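Local coordinates for protein Non-ribosomal peptide synthetase (Streptomyces halstedii, PDB 3WV4) that belongs to the AMP-binding enzyme family of the ANL clan and forms the N-terminal part of a non-ribosomal peptide synthetase, at residues 85-90 against 113-118; 145-150 against 169-174; 275-280 against 307-312; 283-286 against 290-293; 373-378 against 420-425. All coordinates share one frame; numbering follows the deposited sequence.

How the interactions relate
The five contacts fall into two pairs and one outlier. Interactions 1 and 2 lie about 14 Å apart between centres and meet directly: W86 of interaction 1 packs on L171 and L145 of interaction 2, with W86 NE1 3.9 Å from L171 CB. Interactions 3 and 4 are closer still, about 10 Å between centres, and interaction 4 is nested in the loop that interaction 3 closes; the probable hydrogen bond R310 N to T283 O (2.8 Å) joins the residues just ahead of their neighbouring strands. The two pairs stand more than 30 Å apart between centres. Interaction 5 lies 32 to 43 Å from the others by the same measure, but reaches the same large mixed sheet as interactions 3 and 4.

Interaction 1: residues 85-90 against 113-118; sequences AWLDGK and YGACRR
R118 and D88 are joined by a salt bridge that runs through one oxygen of the acid, with R118 NE 2.9 Å from D88 OD2. The bond is fairly straight, 163° at the hydrogen, and OD2 accepts it on its syn lone pair. The carboxylate comes in at the edge of the guanidinium group, and the two planes are only 13° apart. R118 NH2 adds a weak second bond to the same D88 OD2, at 3.5 Å. The other oxygen, D88 OD1, lies 3.3 Å from both R118 NE and R118 CD, without a bond of its own in the pair. A bend at chi2 of R118 (-66°) turns its end back, and R118 NH1 also bonds the backbone oxygen R117 O at 3.1 Å, approaching from above the carbonyl plane. With NH2 given to E186 O in a neighbouring loop, the buried arginine has partners for all three of its nitrogens, and its charge is probably well compensated by the acid.

The contact joins the C-terminal turn of helix 73-89 to the end of helix 106-116, the helix of the beta-alpha-beta crossover between the adjacent parallel strands 97-101 and 121-124. Next to the polar pair, the buried L87 points at the second helix. Its CD1 comes to 3.6 Å from A115 CA and 4.0 Å from A115 CB, while the oxygen of G114 lies beside the same methyl. Glycine and alanine suit this surface because their small size lets a leucine branch come down almost onto the backbone. S84, one turn before D88, donates its hydroxyl to G114 O.

Interaction 2: residues 145-150 against 169-174; sequences LVIAED and DSLWAD
This is a partly buried helix-on-sheet contact, with an apolar centre made by I147 and L171 and a polar margin made by E149, D150 and D169. It belongs to an alpha/beta layer: strand 145-148 is an inner strand of a four-stranded parallel sheet, bonded through its backbone to V99 and Q101 on one side, and on the other to Y166 of strand 165-167 and to P164 just ahead of it. Helix 168-180 follows the edge strand 165-167 and lies over one face of this sheet, while helix 151-160 packs against V146 and A148.

The branched side chain of I147 suits a buried strand position. Both of its arms face the leucine, with I147 CG1 and I147 CG2 each 4.2 Å from L171 CD2, so a single methyl group lies against the fork. The two side chains cross at about a right angle. L171 carries its CG between backbone N and carbonyl carbon (chi1 80°), and from there CD2 reaches the sheet. F83 of helix 73-89 touches both residues, and W86 of that helix also packs on L171, which makes this a junction of one strand and two helices.

At the margin D150 stands at the N-cap of helix 151-160, where its OD1 accepts from A153 N and also pairs with T152 OG1. Aspartate is well suited to that post, since its short arm folds back to the first turn. D169, of like charge, has its OD2 6.5 Å from D150 OD2. That D169 OD2 merely lies near a backbone oxygen, 3.6 Å from E149 O, with no bond between the two.

Interaction 3: residues 275-280 against 307-312; sequences KSLRES and PTLRMF
L277 overlaps L309 through their branch ends: L277 CD1 lies 4.3 Å from L309 CD1, an easy van der Waals fit between two methyl groups. Both leucines leave their backbones toward the other segment, and helix 273-280 meets the loop before strand 311-314 through them. Leucine fits both places because it can fill space without bringing a polar group inside. The pair belongs to wider apolar packing, in which L277 also touches A282, F238 of strand 236-239 and M285 of strand 284-287, and L309 touches F331 in a loop.

T308, which is exposed, lies beside the leucine pair. Its hydroxyl passes near the helix, with T308 OG1 4.4 Å from L277 O, too long for a bond; it is bonded instead to A282 O, just past the helix end. R278, on the outer flank, is tied to the same loop region through a hydrogen bond from NE to G305 O and a salt bridge from NH2 to D302.

Across these two segments, then, cohesion rests on dispersion and the exclusion of water, while the directional bonds are made to residues that flank them.

Interaction 4: residues 283-286 against 290-293; sequences TMMP and SLAS
Residues 284-286 form an extended strand and residues 290-293 lie in a helix, with only three residues between the two segments. The chain runs on past the strand end, and the helix then sets off at a slant, partly back. P286 CA and L291 CA stand 9.3 Å apart, a spacing that leaves room for side chains between the two backbones.

M285 fills that space. Its side chain is fully stretched, with CG anti to the backbone N (chi1 -173°) and the rest extended, which carries the terminal methyl as far from the strand as it can go. L291 reaches back from the helix with its own CG anti to the backbone N, and the two side chains meet tip to tip. M285 CE lies 3.7 Å from L291 CD2 and 4.0 Å from L291 CG. Methionine is apt here, being long and unbranched, while the leucine meets the methyl with one branch, CD2, and the carbon that bears it. The same L291 CD2 also passes the carbonyl of P286, at 4.2 Å from P286 O.

P286 leaves its backbone away from the helix, and its ring touches F247 and K251 of helix 246-258, probably on the other face of the sheet. On the near side M285 also touches F312, and L291 touches L273, so helices 273-280 and 289-300 share this buried layer. The contact belongs to a beta-alpha-beta unit, in which helix 289-300 links the adjacent parallel strands 284-287 and 311-314.

Interaction 5: residues 373-378 against 420-425; sequences EILDED and AMRLHT
R422 is the first residue of the second segment to meet the other side, and its long chain spans the gap to E373 and L375. Its CG lies anti to the backbone N (chi1 167°), and bends further out bring the guanidinium group over to strand 371-375. E373 answers with a salt bridge between E373 OE1 and R422 NH1, which as modelled meets the guanidinium group at its edge; the separation is too short to be trusted, so the pairing is plausible but its detail doubtful. Firmer is the apolar part of the contact. L375 CD1 lies over one face of the guanidinium group and is 4.1 Å from R422 CD, so the arginine offers its apolar stem and flat face to the leucine.

L423 turns to the opposite side, where it packs on E344 and C345. H424 returns to the contact. Its ring carbon H424 CE1 comes to 3.8 Å from L375 CD1, and the two side chains cross at about a right angle. Histidine suits a half-buried place like this: ND1 is hydrogen-bonded to E389 OE1, while CE1 meets the leucine methyl obliquely. T425, at the end of the segment, uses OG1 to bond I390 O and D427 N.

The axes of 373-375 and 422-425 come within 9.6 Å at closest, with 63° between their directions. Between them passes strand 388-393, antiparallel to both, and its T391 touches L375, R422 and H424.

Interaction 1: residues 85-90 against 113-118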
# COMPACT_ATOMS: atom_id res chain seq x y z
N ALA A 85 3.34 1.24 22.90
CA ALA A 85 3.57 0.89 24.31
C ALA A 85 3.14 -0.53 24.57
O ALA A 85 3.76 -1.23 25.34
CB ALA A 85 2.82 1.81 25.23
N TRP A 86 2.10 -0.97 23.89
CA TRP A 86 1.70 -2.34 23.99
C TRP A 86 2.78 -3.26 23.46
O TRP A 86 3.03 -4.31 24.04
CB TRP A 86 0.42 -2.55 23.19
CG TRP A 86 -0.20 -3.84 23.34
CD1 TRP A 86 -1.12 -4.20 24.28
CD2 TRP A 86 -0.05 -4.96 22.46
NE1 TRP A 86 -1.52 -5.51 24.07
CE2 TRP A 86 -0.88 -6.01 22.98
CE3 TRP A 86 0.74 -5.21 21.34
CZ2 TRP A 86 -0.97 -7.25 22.37
CZ3 TRP A 86 0.65 -6.46 20.72
CH2 TRP A 86 -0.18 -7.48 21.25
N LEU A 87 3.37 -2.93 22.31
CA LEU A 87 4.47 -3.73 21.83
C LEU A 87 5.58 -3.77 22.87
O LEU A 87 6.09 -4.83 23.20
CB LEU A 87 5.03 -3.18 20.51
CG LEU A 87 4.09 -3.34 19.31
CD1 LEU A 87 4.67 -2.68 18.07
CD2 LEU A 87 3.81 -4.80 19.04
N ASP A 88 5.95 -2.62 23.40
CA ASP A 88 6.99 -2.53 24.41
C ASP A 88 6.63 -3.44 25.59
O ASP A 88 7.48 -4.16 26.11
CB ASP A 88 7.14 -1.08 24.88
CG ASP A 88 7.74 -0.16 23.81
OD1 ASP A 88 8.48 -0.68 22.95
OD2 ASP A 88 7.45 1.08 23.85
N GLY A 89 5.37 -3.40 26.00
CA GLY A 89 4.86 -4.20 27.14
C GLY A 89 5.01 -5.67 26.89
O GLY A 89 5.26 -6.43 27.80
N LYS A 90 4.88 -6.09 25.64
CA LYS A 90 5.00 -7.52 25.29
C LYS A 90 6.44 -7.91 24.96
O LYS A 90 6.70 -9.04 24.60
CB LYS A 90 4.13 -7.80 24.07
CG LYS A 90 2.64 -7.68 24.33
CD LYS A 90 2.15 -8.92 25.04
CE LYS A 90 0.66 -8.89 25.26
NZ LYS A 90 0.37 -8.18 26.52
N TYR A 113 1.31 1.80 12.16
CA TYR A 113 2.18 2.91 12.56
C TYR A 113 2.88 2.69 13.89
O TYR A 113 4.08 3.04 14.04
CB TYR A 113 1.41 4.21 12.58
CG TYR A 113 1.23 4.85 11.19
CD1 TYR A 113 2.34 5.11 10.36
CD2 TYR A 113 -0.02 5.19 10.73
CE1 TYR A 113 2.18 5.66 9.09
CE2 TYR A 113 -0.18 5.73 9.46
CZ TYR A 113 0.94 5.96 8.66
OH TYR A 113 0.79 6.56 7.45
N GLY A 114 2.16 2.08 14.85
CA GLY A 114 2.75 1.88 16.18
C GLY A 114 3.91 0.92 16.05
O GLY A 114 4.94 1.06 16.74
N ALA A 115 3.77 -0.07 15.15
CA ALA A 115 4.87 -1.00 14.90
C ALA A 115 6.05 -0.35 14.22
O ALA A 115 7.22 -0.61 14.56
CB ALA A 115 4.40 -2.14 14.09
N CYS A 116 5.78 0.51 13.26
CA CYS A 116 6.88 1.22 12.60
C CYS A 116 7.71 2.08 13.59
O CYS A 116 8.98 2.11 13.49
CB CYS A 116 6.31 2.12 11.50
SG CYS A 116 5.85 1.20 10.00
N ARG A 117 7.01 2.75 14.53
CA ARG A 117 7.61 3.64 15.52
C ARG A 117 8.53 2.89 16.48
O ARG A 117 9.27 3.52 17.24
CB ARG A 117 6.56 4.30 16.39
CG ARG A 117 5.74 5.37 15.73
CD ARG A 117 4.68 5.91 16.69
NE ARG A 117 5.31 6.84 17.62
CZ ARG A 117 5.60 6.60 18.89
NH1 ARG A 117 5.29 5.43 19.50
NH2 ARG A 117 6.20 7.57 19.59
N ARG A 118 8.44 1.56 16.49
CA ARG A 118 9.32 0.72 17.28
C ARG A 118 10.27 -0.09 16.46
O ARG A 118 10.90 -1.00 16.98
CB ARG A 118 8.49 -0.19 18.23
CG ARG A 118 7.79 0.62 19.31
CD ARG A 118 8.82 1.25 20.26
NE ARG A 118 8.23 2.14 21.28
CZ ARG A 118 8.22 3.47 21.24
NH1 ARG A 118 8.69 4.13 20.19
NH2 ARG A 118 7.68 4.14 22.24

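Interaction 2: residues 145-150 against 169-174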
# COMPACT_ATOMS: atom_id res chain seq x y z
N LEU A 145 4.38 -12.62 17.50
CA LEU A 145 2.97 -12.75 17.85
C LEU A 145 2.08 -12.46 16.68
O LEU A 145 2.53 -12.15 15.58
CB LEU A 145 2.61 -11.86 19.02
CG LEU A 145 2.85 -10.35 18.94
CD1 LEU A 145 1.70 -9.67 18.22
CD2 LEU A 145 2.98 -9.80 20.35
N VAL A 146 0.80 -12.70 16.89
CA VAL A 146 -0.14 -12.67 15.81
C VAL A 146 -1.36 -11.94 16.28
O VAL A 146 -1.86 -12.19 17.40
CB VAL A 146 -0.57 -14.10 15.39
CG1 VAL A 146 -1.69 -14.05 14.36
CG2 VAL A 146 0.62 -14.89 14.86
N ILE A 147 -1.88 -11.05 15.43
CA ILE A 147 -3.09 -10.33 15.77
C ILE A 147 -4.21 -10.73 14.84
O ILE A 147 -4.05 -10.63 13.60
CB ILE A 147 -2.83 -8.82 15.73
CG1 ILE A 147 -1.85 -8.49 16.84
CG2 ILE A 147 -4.14 -8.06 15.91
CD1 ILE A 147 -1.17 -7.18 16.69
N ALA A 148 -5.34 -11.11 15.42
CA ALA A 148 -6.50 -11.62 14.68
C ALA A 148 -7.67 -10.66 14.82
O ALA A 148 -7.71 -9.84 15.73
CB ALA A 148 -6.91 -13.00 15.23
N GLU A 149 -8.66 -10.87 13.99
CA GLU A 149 -9.81 -10.02 13.90
C GLU A 149 -10.83 -10.19 15.06
O GLU A 149 -11.56 -9.28 15.37
CB GLU A 149 -10.50 -10.33 12.56
CG GLU A 149 -11.81 -9.59 12.32
CD GLU A 149 -12.39 -9.88 10.97
OE1 GLU A 149 -13.19 -9.05 10.50
OE2 GLU A 149 -12.02 -10.90 10.37
N ASP A 150 -10.95 -11.40 15.59
CA ASP A 150 -11.95 -11.72 16.61
C ASP A 150 -11.55 -13.03 17.21
O ASP A 150 -10.54 -13.61 16.81
CB ASP A 150 -13.37 -11.74 16.07
CG ASP A 150 -13.60 -12.82 15.00
OD1 ASP A 150 -12.93 -13.85 14.99
OD2 ASP A 150 -14.48 -12.65 14.15
N ASP A 169 -10.01 -6.88 19.60
CA ASP A 169 -10.89 -6.30 20.63
C ASP A 169 -10.29 -6.45 21.99
O ASP A 169 -10.14 -5.49 22.73
CB ASP A 169 -12.20 -7.04 20.62
CG ASP A 169 -12.79 -7.13 19.22
OD1 ASP A 169 -13.26 -6.06 18.72
OD2 ASP A 169 -12.72 -8.25 18.59
N SER A 170 -9.93 -7.67 22.35
CA SER A 170 -9.42 -7.86 23.67
C SER A 170 -8.24 -6.91 23.85
O SER A 170 -8.21 -6.10 24.81
CB SER A 170 -9.10 -9.34 23.92
OG SER A 170 -7.73 -9.62 23.71
N LEU A 171 -7.25 -6.98 22.96
CA LEU A 171 -6.05 -6.17 23.19
C LEU A 171 -6.30 -4.68 23.06
O LEU A 171 -5.56 -3.89 23.62
CB LEU A 171 -4.87 -6.53 22.31
CG LEU A 171 -4.86 -5.98 20.88
CD1 LEU A 171 -4.15 -4.63 20.80
CD2 LEU A 171 -4.21 -6.97 19.94
N TRP A 172 -7.33 -4.27 22.34
CA TRP A 172 -7.65 -2.86 22.24
C TRP A 172 -8.03 -2.28 23.59
O TRP A 172 -7.78 -1.12 23.82
CB TRP A 172 -8.72 -2.55 21.17
CG TRP A 172 -8.48 -1.19 20.55
CD1 TRP A 172 -9.24 -0.06 20.70
CD2 TRP A 172 -7.37 -0.82 19.71
NE1 TRP A 172 -8.66 0.98 20.01
CE2 TRP A 172 -7.51 0.54 19.41
CE3 TRP A 172 -6.25 -1.51 19.21
CZ2 TRP A 172 -6.59 1.22 18.62
CZ3 TRP A 172 -5.34 -0.84 18.41
CH2 TRP A 172 -5.50 0.52 18.13
N ALA A 173 -8.62 -3.07 24.50
CA ALA A 173 -8.92 -2.54 25.84
C ALA A 173 -7.66 -1.98 26.48
O ALA A 173 -7.68 -0.88 27.05
CB ALA A 173 -9.52 -3.64 26.74
N ASP A 174 -6.58 -2.74 26.41
CA ASP A 174 -5.29 -2.30 26.94
C ASP A 174 -4.76 -1.10 26.23
O ASP A 174 -4.22 -0.21 26.86
CB ASP A 174 -4.26 -3.44 26.84
CG ASP A 174 -4.63 -4.62 27.71
OD1 ASP A 174 -5.33 -4.40 28.75
OD2 ASP A 174 -4.25 -5.77 27.34

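Interaction 3: residues 275-280 against 307-312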
# COMPACT_ATOMS: atom_id res chain seq x y z
N LYS A 275 -23.84 5.99 -3.71
CA LYS A 275 -24.27 6.80 -2.60
C LYS A 275 -23.13 7.04 -1.61
O LYS A 275 -22.80 8.18 -1.28
CB LYS A 275 -25.43 6.08 -1.91
CG LYS A 275 -26.19 6.91 -0.90
CD LYS A 275 -27.12 6.01 -0.09
CE LYS A 275 -28.13 6.83 0.67
NZ LYS A 275 -29.03 5.95 1.47
N SER A 276 -22.50 5.96 -1.16
CA SER A 276 -21.34 6.09 -0.28
C SER A 276 -20.32 7.10 -0.84
O SER A 276 -19.80 7.93 -0.10
CB SER A 276 -20.68 4.72 -0.09
OG SER A 276 -21.64 3.69 -0.21
N LEU A 277 -20.03 7.02 -2.13
CA LEU A 277 -19.06 7.91 -2.71
C LEU A 277 -19.48 9.34 -2.59
O LEU A 277 -18.69 10.17 -2.15
CB LEU A 277 -18.83 7.58 -4.18
CG LEU A 277 -18.10 6.24 -4.32
CD1 LEU A 277 -18.19 5.69 -5.75
CD2 LEU A 277 -16.64 6.47 -3.99
N ARG A 278 -20.70 9.61 -3.00
CA ARG A 278 -21.25 10.97 -2.99
C ARG A 278 -21.33 11.52 -1.58
O ARG A 278 -20.89 12.64 -1.30
CB ARG A 278 -22.63 11.01 -3.69
CG ARG A 278 -23.37 12.36 -3.58
CD ARG A 278 -24.85 12.29 -4.00
NE ARG A 278 -25.02 11.23 -4.99
CZ ARG A 278 -25.79 10.15 -4.85
NH1 ARG A 278 -26.55 9.96 -3.77
NH2 ARG A 278 -25.81 9.26 -5.84
N GLU A 279 -21.91 10.73 -0.69
CA GLU A 279 -22.10 11.16 0.68
C GLU A 279 -20.79 11.32 1.44
O GLU A 279 -20.75 12.06 2.40
CB GLU A 279 -23.07 10.21 1.40
CG GLU A 279 -24.49 10.34 0.84
CD GLU A 279 -25.54 9.57 1.63
OE1 GLU A 279 -25.17 8.93 2.64
OE2 GLU A 279 -26.74 9.61 1.23
N SER A 280 -19.73 10.62 1.05
CA SER A 280 -18.42 10.79 1.71
C SER A 280 -17.71 12.00 1.13
O SER A 280 -16.74 12.48 1.65
CB SER A 280 -17.60 9.51 1.56
OG SER A 280 -17.31 9.25 0.19
N PRO A 307 -20.34 13.84 -8.13
CA PRO A 307 -19.56 14.94 -8.76
C PRO A 307 -18.25 15.32 -8.05
O PRO A 307 -17.41 15.91 -8.67
CB PRO A 307 -20.55 16.13 -8.73
CG PRO A 307 -21.51 15.79 -7.58
CD PRO A 307 -21.68 14.29 -7.72
N THR A 308 -18.05 14.97 -6.79
CA THR A 308 -16.78 15.29 -6.12
C THR A 308 -15.57 14.48 -6.62
O THR A 308 -14.46 14.92 -6.47
CB THR A 308 -16.92 15.10 -4.62
OG1 THR A 308 -17.33 13.75 -4.38
CG2 THR A 308 -17.96 16.10 -4.06
N LEU A 309 -15.80 13.32 -7.23
CA LEU A 309 -14.74 12.47 -7.76
C LEU A 309 -13.92 13.14 -8.87
O LEU A 309 -14.47 13.54 -9.90
CB LEU A 309 -15.34 11.19 -8.29
CG LEU A 309 -15.61 10.15 -7.20
CD1 LEU A 309 -16.32 9.00 -7.84
CD2 LEU A 309 -14.32 9.64 -6.55
N ARG A 310 -12.61 13.25 -8.63
CA ARG A 310 -11.67 13.86 -9.56
C ARG A 310 -10.61 12.92 -10.14
O ARG A 310 -9.96 13.25 -11.15
CB ARG A 310 -11.01 15.08 -8.91
CG ARG A 310 -9.86 14.80 -7.95
CD ARG A 310 -9.37 16.13 -7.31
NE ARG A 310 -8.21 15.90 -6.46
CZ ARG A 310 -6.93 15.85 -6.90
NH1 ARG A 310 -6.63 16.06 -8.15
NH2 ARG A 310 -5.95 15.63 -6.07
N MET A 311 -10.42 11.75 -9.55
CA MET A 311 -9.42 10.80 -10.10
C MET A 311 -9.71 9.38 -9.71
O MET A 311 -10.10 9.12 -8.57
CB MET A 311 -8.00 11.13 -9.61
CG MET A 311 -6.89 10.45 -10.40
SD MET A 311 -5.24 10.96 -9.87
CE MET A 311 -5.32 12.73 -10.23
N PHE A 312 -9.59 8.50 -10.70
CA PHE A 312 -9.53 7.09 -10.53
C PHE A 312 -8.13 6.62 -10.88
O PHE A 312 -7.60 6.99 -11.94
CB PHE A 312 -10.46 6.38 -11.50
CG PHE A 312 -11.89 6.71 -11.29
CD1 PHE A 312 -12.61 6.10 -10.28
CD2 PHE A 312 -12.52 7.66 -12.10
CE1 PHE A 312 -13.94 6.43 -10.07
CE2 PHE A 312 -13.86 8.00 -11.88
CZ PHE A 312 -14.58 7.38 -10.85

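Interaction 4: residues 283-286 against 290-293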
# COMPACT_ATOMS: atom_id res chain seq x y z
N THR A 283 -13.09 12.25 -3.34
CA THR A 283 -12.44 12.86 -4.47
C THR A 283 -11.52 11.94 -5.23
O THR A 283 -11.35 12.12 -6.44
CB THR A 283 -11.66 14.10 -4.04
OG1 THR A 283 -10.67 13.73 -3.08
CG2 THR A 283 -12.64 15.14 -3.39
N MET A 284 -10.87 10.99 -4.56
CA MET A 284 -9.92 10.08 -5.20
C MET A 284 -10.34 8.67 -4.90
O MET A 284 -10.74 8.39 -3.79
CB MET A 284 -8.53 10.27 -4.64
CG MET A 284 -8.05 11.72 -4.54
SD MET A 284 -7.46 12.35 -6.10
CE MET A 284 -5.85 11.61 -6.25
N MET A 285 -10.29 7.79 -5.90
CA MET A 285 -10.74 6.41 -5.74
C MET A 285 -9.81 5.48 -6.44
O MET A 285 -9.78 5.43 -7.68
CB MET A 285 -12.12 6.23 -6.35
CG MET A 285 -12.72 4.87 -6.08
SD MET A 285 -14.37 4.61 -6.76
CE MET A 285 -14.58 2.94 -6.14
N PRO A 286 -9.05 4.72 -5.67
CA PRO A 286 -8.26 3.71 -6.40
C PRO A 286 -9.21 2.62 -6.86
O PRO A 286 -10.16 2.30 -6.15
CB PRO A 286 -7.24 3.22 -5.35
CG PRO A 286 -7.78 3.66 -4.03
CD PRO A 286 -8.62 4.89 -4.28
N SER A 290 -12.51 -4.80 -12.11
CA SER A 290 -13.74 -5.38 -11.63
C SER A 290 -14.54 -4.33 -10.85
O SER A 290 -15.70 -4.13 -11.15
CB SER A 290 -13.51 -6.67 -10.85
OG SER A 290 -12.99 -6.37 -9.56
N LEU A 291 -13.91 -3.62 -9.94
CA LEU A 291 -14.57 -2.49 -9.26
C LEU A 291 -15.04 -1.35 -10.20
O LEU A 291 -16.10 -0.75 -9.98
CB LEU A 291 -13.65 -1.92 -8.18
CG LEU A 291 -14.24 -0.87 -7.24
CD1 LEU A 291 -15.55 -1.33 -6.64
CD2 LEU A 291 -13.24 -0.53 -6.12
N ALA A 292 -14.25 -1.02 -11.21
CA ALA A 292 -14.67 0.03 -12.16
C ALA A 292 -15.99 -0.33 -12.95
O ALA A 292 -16.89 0.51 -13.07
CB ALA A 292 -13.55 0.31 -13.11
N SER A 293 -16.07 -1.56 -13.49
CA SER A 293 -17.27 -2.03 -14.22
C SER A 293 -18.49 -2.01 -13.32
O SER A 293 -19.54 -1.54 -13.71
CB SER A 293 -17.12 -3.47 -14.70
OG SER A 293 -15.82 -3.71 -15.11

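Interaction 5: residues 373-378 against 420-425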
# COMPACT_ATOMS: atom_id res chain seq x y z
N GLU A 373 15.05 0.69 -17.65
CA GLU A 373 15.83 0.34 -18.86
C GLU A 373 15.38 -0.98 -19.41
O GLU A 373 15.04 -1.92 -18.65
CB GLU A 373 17.31 0.22 -18.55
CG GLU A 373 17.99 1.50 -18.12
CD GLU A 373 19.12 1.20 -17.18
OE1 GLU A 373 18.87 0.50 -16.15
OE2 GLU A 373 20.25 1.63 -17.46
N ILE A 374 15.40 -1.05 -20.73
CA ILE A 374 15.03 -2.26 -21.44
C ILE A 374 16.34 -3.01 -21.81
O ILE A 374 17.17 -2.46 -22.51
CB ILE A 374 14.27 -1.89 -22.71
CG1 ILE A 374 13.06 -0.99 -22.42
CG2 ILE A 374 13.77 -3.13 -23.42
CD1 ILE A 374 12.05 -1.57 -21.47
N LEU A 375 16.53 -4.23 -21.31
CA LEU A 375 17.76 -5.01 -21.56
C LEU A 375 17.59 -6.18 -22.55
O LEU A 375 16.50 -6.77 -22.59
CB LEU A 375 18.26 -5.57 -20.24
CG LEU A 375 18.64 -4.50 -19.20
CD1 LEU A 375 19.44 -5.10 -18.04
CD2 LEU A 375 19.41 -3.35 -19.84
N ASP A 376 18.62 -6.48 -23.36
CA ASP A 376 18.62 -7.67 -24.26
C ASP A 376 18.90 -8.93 -23.47
O ASP A 376 19.09 -8.87 -22.25
CB ASP A 376 19.61 -7.55 -25.48
CG ASP A 376 21.11 -7.47 -25.07
OD1 ASP A 376 21.57 -8.25 -24.22
OD2 ASP A 376 21.86 -6.63 -25.64
N GLU A 377 18.96 -10.05 -24.17
CA GLU A 377 19.28 -11.35 -23.56
C GLU A 377 20.58 -11.33 -22.74
O GLU A 377 20.70 -12.00 -21.73
CB GLU A 377 19.40 -12.39 -24.67
CG GLU A 377 19.41 -13.85 -24.20
CD GLU A 377 20.10 -14.78 -25.19
OE1 GLU A 377 19.63 -15.93 -25.37
OE2 GLU A 377 21.11 -14.36 -25.79
N ASP A 378 21.56 -10.56 -23.22
CA ASP A 378 22.87 -10.46 -22.59
C ASP A 378 22.98 -9.36 -21.57
O ASP A 378 24.05 -9.16 -21.00
CB ASP A 378 23.92 -10.25 -23.67
CG ASP A 378 24.02 -11.44 -24.62
OD1 ASP A 378 24.14 -12.58 -24.14
OD2 ASP A 378 23.97 -11.21 -25.86
N ALA A 420 19.75 -6.37 -4.83
CA ALA A 420 20.72 -5.57 -5.53
C ALA A 420 20.01 -4.44 -6.23
O ALA A 420 18.79 -4.31 -6.18
CB ALA A 420 21.46 -6.41 -6.52
N MET A 421 20.82 -3.61 -6.88
CA MET A 421 20.38 -2.33 -7.38
C MET A 421 19.58 -2.39 -8.69
O MET A 421 19.07 -1.37 -9.07
CB MET A 421 21.60 -1.36 -7.50
CG MET A 421 22.58 -1.72 -8.62
SD MET A 421 24.13 -0.77 -8.69
CE MET A 421 25.10 -1.47 -7.35
N ARG A 422 19.47 -3.52 -9.40
CA ARG A 422 18.63 -3.55 -10.61
C ARG A 422 17.59 -4.62 -10.54
O ARG A 422 17.91 -5.80 -10.40
CB ARG A 422 19.45 -3.70 -11.89
CG ARG A 422 18.61 -4.03 -13.13
CD ARG A 422 19.10 -3.33 -14.39
NE ARG A 422 20.54 -3.12 -14.39
CZ ARG A 422 21.15 -2.09 -14.97
NH1 ARG A 422 20.44 -1.17 -15.61
NH2 ARG A 422 22.48 -1.99 -14.90
N LEU A 423 16.33 -4.21 -10.59
CA LEU A 423 15.23 -5.17 -10.55
C LEU A 423 14.92 -5.63 -11.94
O LEU A 423 14.64 -4.81 -12.81
CB LEU A 423 13.96 -4.57 -9.94
CG LEU A 423 12.71 -5.41 -10.05
CD1 LEU A 423 12.84 -6.62 -9.14
CD2 LEU A 423 11.46 -4.57 -9.76
N HIS A 424 14.92 -6.94 -12.14
CA HIS A 424 14.52 -7.55 -13.40
C HIS A 424 13.13 -8.08 -13.23
O HIS A 424 12.90 -9.00 -12.44
CB HIS A 424 15.50 -8.70 -13.75
CG HIS A 424 16.87 -8.23 -14.10
ND1 HIS A 424 17.37 -8.26 -15.39
CD2 HIS A 424 17.86 -7.71 -13.33
CE1 HIS A 424 18.59 -7.77 -15.40
NE2 HIS A 424 18.91 -7.43 -14.17
N THR A 425 12.18 -7.52 -13.97
CA THR A 425 10.77 -7.77 -13.68
C THR A 425 10.21 -9.06 -14.27
O THR A 425 9.13 -9.50 -13.87
CB THR A 425 9.91 -6.65 -14.29
OG1 THR A 425 9.99 -6.73 -15.71
CG2 THR A 425 10.37 -5.25 -13.78